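Long-range contact in multisubunit Na+/H+ antiporter, E subunit (Anoxybacillus flavithermus, PDB 6Z16), which is a membrane subunit of a multisubunit antiporter that probably takes part in exchanging sodium ions for protons across the cell membrane: residues 3-15 with 27-39. Numbering follows the deposited sequence.
Sequences FQILLNVILAFVW and FLVGYMIGLFILF. With PTY (phosphatidylethanolamine), chain B.
A helical hairpin, probably within the membrane, is built where Asn8, Ala12 and Trp15 of helix 3-18 pack on Gly30, Tyr31 and Gly34 of helix 24-40; the segment axes cross at 126°. The glycines permit the close approach: Ala12 CA lies 4.2 Å from Gly30 CA. Asn8 makes the hydrogen bond between the two segments. Its ND2 donates to a lone pair of Tyr31 O at 3.2 Å, and that oxygen also accepts from Leu35 N. With CG anti to the backbone N (chi1 -153°), the amide stacks on the Tyr31 ring, the planes 15° apart. Asn8 OD1 and Tyr31 OH each hydrogen-bond Tyr50 OH. Ile33 CD1 sits over the six-membered ring of Trp15 in a CH-pi contact, 3.6 Å from its centroid, while Trp15 CD1 lies 3.6 Å from Gly30 CA. A serine in place of Trp15 would probably leave Ile33 without its aromatic cover and open a gap beside Gly30. Ala12 CB packs on Phe27 CE1 (3.6 Å). Leu38 CD1 meets both Leu7 CD2 and Leu11 CD1. Leu7 also touches the bound phosphatidylethanolamine. A chain of another antiporter subunit packs on Trp15 and Ile33, and Tyr50 joins the hairpin to the start of helix 51-79.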
loop_
_atom_site.group_PDB
_atom_site.type_symbol
_atom_site.label_atom_id
_atom_site.label_comp_id
_atom_site.label_asym_id
_atom_site.label_seq_id
_atom_site.Cartn_x
_atom_site.Cartn_y
_atom_site.Cartn_z
ATOM N N PHE E 3 -4.331 -8.266 -14.396
ATOM C CA PHE E 3 -3.643 -7.131 -14.993
ATOM C C PHE E 3 -4.420 -5.845 -14.771
ATOM O O PHE E 3 -3.826 -4.793 -14.526
ATOM C CB PHE E 3 -3.432 -7.382 -16.480
ATOM C CG PHE E 3 -2.690 -6.292 -17.177
ATOM C CD1 PHE E 3 -1.337 -6.114 -16.961
ATOM C CD2 PHE E 3 -3.332 -5.465 -18.079
ATOM C CE1 PHE E 3 -0.641 -5.115 -17.611
ATOM C CE2 PHE E 3 -2.642 -4.471 -18.738
ATOM C CZ PHE E 3 -1.296 -4.292 -18.502
ATOM N N GLN E 4 -5.748 -5.923 -14.812
ATOM C CA GLN E 4 -6.571 -4.752 -14.551
ATOM C C GLN E 4 -6.482 -4.338 -13.094
ATOM O O GLN E 4 -6.489 -3.143 -12.782
ATOM C CB GLN E 4 -8.011 -5.051 -14.916
ATOM C CG GLN E 4 -8.181 -5.536 -16.320
ATOM C CD GLN E 4 -9.610 -5.857 -16.612
ATOM O OE1 GLN E 4 -10.480 -5.627 -15.779
ATOM N NE2 GLN E 4 -9.865 -6.442 -17.768
ATOM N N ILE E 5 -6.372 -5.309 -12.188
ATOM C CA ILE E 5 -6.256 -4.980 -10.775
ATOM C C ILE E 5 -4.907 -4.338 -10.495
ATOM O O ILE E 5 -4.818 -3.333 -9.780
ATOM C CB ILE E 5 -6.476 -6.232 -9.914
ATOM C CG1 ILE E 5 -7.812 -6.878 -10.256
ATOM C CG2 ILE E 5 -6.481 -5.864 -8.451
ATOM C CD1 ILE E 5 -8.024 -8.207 -9.598
ATOM N N LEU E 6 -3.843 -4.883 -11.094
ATOM C CA LEU E 6 -2.512 -4.292 -10.970
ATOM C C LEU E 6 -2.462 -2.905 -11.596
ATOM O O LEU E 6 -1.788 -2.001 -11.083
ATOM C CB LEU E 6 -1.480 -5.207 -11.630
ATOM C CG LEU E 6 -0.031 -4.734 -11.578
ATOM C CD1 LEU E 6 0.497 -4.738 -10.159
ATOM C CD2 LEU E 6 0.831 -5.563 -12.492
ATOM N N LEU E 7 -3.206 -2.713 -12.683
ATOM C CA LEU E 7 -3.217 -1.436 -13.372
ATOM C C LEU E 7 -3.951 -0.390 -12.546
ATOM O O LEU E 7 -3.536 0.771 -12.494
ATOM C CB LEU E 7 -3.856 -1.622 -14.744
ATOM C CG LEU E 7 -3.470 -0.647 -15.849
ATOM C CD1 LEU E 7 -3.543 -1.377 -17.160
ATOM C CD2 LEU E 7 -4.360 0.567 -15.889
ATOM N N ASN E 8 -5.017 -0.803 -11.859
ATOM C CA ASN E 8 -5.715 0.091 -10.942
ATOM C C ASN E 8 -4.837 0.451 -9.745
ATOM O O ASN E 8 -4.865 1.597 -9.272
ATOM C CB ASN E 8 -7.015 -0.573 -10.493
ATOM C CG ASN E 8 -8.092 0.421 -10.094
ATOM O OD1 ASN E 8 -9.270 0.073 -10.062
ATOM N ND2 ASN E 8 -7.704 1.649 -9.775
ATOM N N VAL E 9 -4.035 -0.504 -9.262
ATOM C CA VAL E 9 -3.125 -0.217 -8.151
ATOM C C VAL E 9 -2.046 0.780 -8.572
ATOM O O VAL E 9 -1.740 1.734 -7.841
ATOM C CB VAL E 9 -2.521 -1.524 -7.605
ATOM C CG1 VAL E 9 -1.422 -1.239 -6.593
ATOM C CG2 VAL E 9 -3.596 -2.351 -6.938
ATOM N N ILE E 10 -1.485 0.614 -9.772
ATOM C CA ILE E 10 -0.427 1.540 -10.162
ATOM C C ILE E 10 -0.999 2.898 -10.573
ATOM O O ILE E 10 -0.320 3.917 -10.428
ATOM C CB ILE E 10 0.492 0.926 -11.242
ATOM C CG1 ILE E 10 -0.237 0.599 -12.549
ATOM C CG2 ILE E 10 1.178 -0.321 -10.705
ATOM C CD1 ILE E 10 -0.080 1.636 -13.651
ATOM N N LEU E 11 -2.252 2.961 -11.047
ATOM C CA LEU E 11 -2.878 4.268 -11.245
ATOM C C LEU E 11 -3.166 4.963 -9.923
ATOM O O LEU E 11 -3.094 6.194 -9.848
ATOM C CB LEU E 11 -4.166 4.156 -12.057
ATOM C CG LEU E 11 -4.057 3.885 -13.555
ATOM C CD1 LEU E 11 -5.433 3.775 -14.162
ATOM C CD2 LEU E 11 -3.279 4.983 -14.232
ATOM N N ALA E 12 -3.483 4.202 -8.872
ATOM C CA ALA E 12 -3.567 4.803 -7.545
ATOM C C ALA E 12 -2.208 5.302 -7.068
ATOM O O ALA E 12 -2.131 6.337 -6.394
ATOM C CB ALA E 12 -4.149 3.803 -6.553
ATOM N N PHE E 13 -1.133 4.593 -7.426
ATOM C CA PHE E 13 0.219 5.076 -7.135
ATOM C C PHE E 13 0.522 6.380 -7.867
ATOM O O PHE E 13 1.122 7.298 -7.293
ATOM C CB PHE E 13 1.253 4.016 -7.513
ATOM C CG PHE E 13 1.313 2.853 -6.570
ATOM C CD1 PHE E 13 0.806 2.952 -5.286
ATOM C CD2 PHE E 13 1.875 1.654 -6.975
ATOM C CE1 PHE E 13 0.866 1.878 -4.420
ATOM C CE2 PHE E 13 1.934 0.577 -6.120
ATOM C CZ PHE E 13 1.429 0.687 -4.841
ATOM N N VAL E 14 0.125 6.472 -9.140
ATOM C CA VAL E 14 0.337 7.687 -9.924
ATOM C C VAL E 14 -0.483 8.843 -9.355
ATOM O O VAL E 14 -0.015 9.986 -9.312
ATOM C CB VAL E 14 0.020 7.420 -11.410
ATOM C CG1 VAL E 14 0.068 8.687 -12.237
ATOM C CG2 VAL E 14 1.015 6.439 -11.982
ATOM N N TRP E 15 -1.694 8.558 -8.865
ATOM C CA TRP E 15 -2.490 9.594 -8.207
ATOM C C TRP E 15 -1.845 10.060 -6.906
ATOM O O TRP E 15 -1.886 11.253 -6.585
ATOM C CB TRP E 15 -3.908 9.099 -7.930
ATOM C CG TRP E 15 -4.735 10.149 -7.247
ATOM C CD1 TRP E 15 -4.984 10.256 -5.907
ATOM C CD2 TRP E 15 -5.410 11.246 -7.866
ATOM N NE1 TRP E 15 -5.763 11.356 -5.656
ATOM C CE2 TRP E 15 -6.042 11.979 -6.842
ATOM C CE3 TRP E 15 -5.540 11.683 -9.185
ATOM C CZ2 TRP E 15 -6.794 13.117 -7.097
ATOM C CZ3 TRP E 15 -6.285 12.812 -9.436
ATOM C CH2 TRP E 15 -6.901 13.518 -8.397
ATOM N N PHE E 27 -4.800 6.816 -1.358
ATOM C CA PHE E 27 -4.778 5.569 -2.115
ATOM C C PHE E 27 -6.187 5.116 -2.474
ATOM O O PHE E 27 -6.426 4.661 -3.596
ATOM C CB PHE E 27 -4.050 4.479 -1.329
ATOM C CG PHE E 27 -3.947 3.173 -2.061
ATOM C CD1 PHE E 27 -3.032 3.014 -3.087
ATOM C CD2 PHE E 27 -4.769 2.109 -1.730
ATOM C CE1 PHE E 27 -2.933 1.815 -3.769
ATOM C CE2 PHE E 27 -4.679 0.910 -2.411
ATOM C CZ PHE E 27 -3.758 0.763 -3.431
ATOM N N LEU E 28 -7.136 5.253 -1.543
ATOM C CA LEU E 28 -8.520 4.892 -1.849
ATOM C C LEU E 28 -9.144 5.845 -2.860
ATOM O O LEU E 28 -9.900 5.408 -3.739
ATOM C CB LEU E 28 -9.360 4.844 -0.573
ATOM C CG LEU E 28 -9.487 3.508 0.168
ATOM C CD1 LEU E 28 -8.214 3.066 0.852
ATOM C CD2 LEU E 28 -10.627 3.578 1.169
ATOM N N VAL E 29 -8.835 7.144 -2.760
ATOM C CA VAL E 29 -9.345 8.117 -3.731
ATOM C C VAL E 29 -8.801 7.819 -5.125
ATOM O O VAL E 29 -9.554 7.770 -6.109
ATOM C CB VAL E 29 -9.009 9.552 -3.283
ATOM C CG1 VAL E 29 -9.364 10.545 -4.366
ATOM C CG2 VAL E 29 -9.764 9.900 -2.021
ATOM N N GLY E 30 -7.492 7.571 -5.221
ATOM C CA GLY E 30 -6.899 7.213 -6.495
ATOM C C GLY E 30 -7.369 5.875 -7.024
ATOM O O GLY E 30 -7.464 5.690 -8.239
ATOM N N TYR E 31 -7.715 4.945 -6.130
ATOM C CA TYR E 31 -8.243 3.660 -6.571
ATOM C C TYR E 31 -9.646 3.808 -7.141
ATOM O O TYR E 31 -9.990 3.145 -8.123
ATOM C CB TYR E 31 -8.237 2.660 -5.415
ATOM C CG TYR E 31 -8.677 1.276 -5.831
ATOM C CD1 TYR E 31 -7.814 0.436 -6.520
ATOM C CD2 TYR E 31 -9.961 0.817 -5.556
ATOM C CE1 TYR E 31 -8.210 -0.827 -6.912
ATOM C CE2 TYR E 31 -10.368 -0.443 -5.952
ATOM C CZ TYR E 31 -9.487 -1.259 -6.628
ATOM O OH TYR E 31 -9.880 -2.516 -7.022
ATOM N N MET E 32 -10.464 4.682 -6.546
ATOM C CA MET E 32 -11.797 4.946 -7.090
ATOM C C MET E 32 -11.718 5.640 -8.448
ATOM O O MET E 32 -12.457 5.284 -9.383
ATOM C CB MET E 32 -12.601 5.787 -6.099
ATOM C CG MET E 32 -12.970 5.053 -4.817
ATOM S SD MET E 32 -13.708 6.110 -3.554
ATOM C CE MET E 32 -15.307 6.458 -4.277
ATOM N N ILE E 33 -10.812 6.616 -8.573
ATOM C CA ILE E 33 -10.610 7.309 -9.847
ATOM C C ILE E 33 -10.115 6.339 -10.916
ATOM O O ILE E 33 -10.611 6.337 -12.050
ATOM C CB ILE E 33 -9.647 8.495 -9.655
ATOM C CG1 ILE E 33 -10.268 9.543 -8.742
ATOM C CG2 ILE E 33 -9.317 9.153 -10.973
ATOM C CD1 ILE E 33 -9.285 10.565 -8.265
ATOM N N GLY E 34 -9.171 5.465 -10.557
ATOM C CA GLY E 34 -8.705 4.460 -11.492
ATOM C C GLY E 34 -9.750 3.421 -11.833
ATOM O O GLY E 34 -9.743 2.878 -12.937
ATOM N N LEU E 35 -10.670 3.145 -10.905
ATOM C CA LEU E 35 -11.792 2.261 -11.200
ATOM C C LEU E 35 -12.692 2.864 -12.268
ATOM O O LEU E 35 -13.116 2.170 -13.204
ATOM C CB LEU E 35 -12.577 1.982 -9.918
ATOM C CG LEU E 35 -13.807 1.078 -9.982
ATOM C CD1 LEU E 35 -13.438 -0.314 -10.430
ATOM C CD2 LEU E 35 -14.484 1.042 -8.626
ATOM N N PHE E 36 -12.951 4.173 -12.167
ATOM C CA PHE E 36 -13.735 4.861 -13.194
ATOM C C PHE E 36 -13.011 4.864 -14.540
ATOM O O PHE E 36 -13.629 4.640 -15.593
ATOM C CB PHE E 36 -14.038 6.294 -12.754
ATOM C CG PHE E 36 -14.993 6.395 -11.593
ATOM C CD1 PHE E 36 -15.800 5.324 -11.229
ATOM C CD2 PHE E 36 -15.082 7.570 -10.863
ATOM C CE1 PHE E 36 -16.668 5.423 -10.159
ATOM C CE2 PHE E 36 -15.952 7.676 -9.795
ATOM C CZ PHE E 36 -16.746 6.602 -9.444
ATOM N N ILE E 37 -11.693 5.083 -14.512
ATOM C CA ILE E 37 -10.900 5.153 -15.739
ATOM C C ILE E 37 -10.836 3.797 -16.437
ATOM O O ILE E 37 -10.996 3.710 -17.660
ATOM C CB ILE E 37 -9.504 5.709 -15.414
ATOM C CG1 ILE E 37 -9.628 7.167 -15.018
ATOM C CG2 ILE E 37 -8.567 5.595 -16.590
ATOM C CD1 ILE E 37 -8.426 7.695 -14.368
ATOM N N LEU E 38 -10.626 2.719 -15.679
ATOM C CA LEU E 38 -10.702 1.385 -16.262
ATOM C C LEU E 38 -12.108 1.009 -16.698
ATOM O O LEU E 38 -12.250 0.152 -17.576
ATOM C CB LEU E 38 -10.197 0.321 -15.293
ATOM C CG LEU E 38 -8.726 -0.075 -15.329
ATOM C CD1 LEU E 38 -7.836 0.971 -14.736
ATOM C CD2 LEU E 38 -8.566 -1.363 -14.592
ATOM N N PHE E 39 -13.148 1.602 -16.104
ATOM C CA PHE E 39 -14.478 1.396 -16.666
ATOM C C PHE E 39 -14.626 2.084 -18.015
ATOM O O PHE E 39 -15.364 1.593 -18.877
ATOM C CB PHE E 39 -15.566 1.877 -15.707
ATOM C CG PHE E 39 -16.952 1.668 -16.240
ATOM C CD1 PHE E 39 -17.475 0.390 -16.340
ATOM C CD2 PHE E 39 -17.720 2.738 -16.670
ATOM C CE1 PHE E 39 -18.738 0.179 -16.848
ATOM C CE2 PHE E 39 -18.988 2.534 -17.177
ATOM C CZ PHE E 39 -19.495 1.252 -17.265
HETATM C C1 PTY B . -2.260 -0.996 -21.967
HETATM C C2 PTY B . -4.361 -6.867 -21.494
HETATM C C3 PTY B . -4.116 -6.399 -22.943
HETATM O O4 PTY B . -1.176 -1.569 -21.202
HETATM C C5 PTY B . -4.712 -1.618 -22.006
HETATM C C6 PTY B . -3.523 -1.214 -21.170
HETATM O O7 PTY B . -3.793 -0.100 -20.243
HETATM C C8 PTY B . -3.940 1.174 -20.674
HETATM O O10 PTY B . -4.216 1.492 -21.799
HETATM C C11 PTY B . -3.701 2.141 -19.554
HETATM C C12 PTY B . -2.435 1.803 -18.781
HETATM C C13 PTY B . -1.434 2.939 -18.713
HETATM C C14 PTY B . -1.910 4.146 -17.929
HETATM C C15 PTY B . -0.837 5.206 -17.754
HETATM C C16 PTY B . 0.384 4.706 -17.003
HETATM C C17 PTY B . 1.544 5.688 -16.974
HETATM C C18 PTY B . 1.240 6.994 -16.259
HETATM C C19 PTY B . 2.427 7.942 -16.180
HETATM C C20 PTY B . 3.640 7.349 -15.483
HETATM C C30 PTY B . 0.041 -1.054 -21.372
HETATM C C31 PTY B . 1.045 -1.768 -20.516
HETATM O O30 PTY B . 0.287 -0.146 -22.116
HETATM C C32 PTY B . 1.103 -1.242 -19.088
HETATM C C33 PTY B . 1.642 0.175 -19.005
HETATM C C34 PTY B . 2.101 0.583 -17.613
HETATM C C35 PTY B . 2.822 1.920 -17.580
HETATM C C36 PTY B . 3.443 2.256 -16.236
HETATM C C37 PTY B . 4.529 1.285 -15.800
HETATM P P1 PTY B . -4.339 -3.779 -23.366
HETATM O O11 PTY B . -3.560 -5.065 -22.856
HETATM O O12 PTY B . -5.504 -4.227 -23.905
HETATM O O13 PTY B . -3.538 -3.013 -24.219
HETATM O O14 PTY B . -4.682 -3.054 -22.140
HETATM N N1 PTY B . -5.547 -7.724 -21.463
#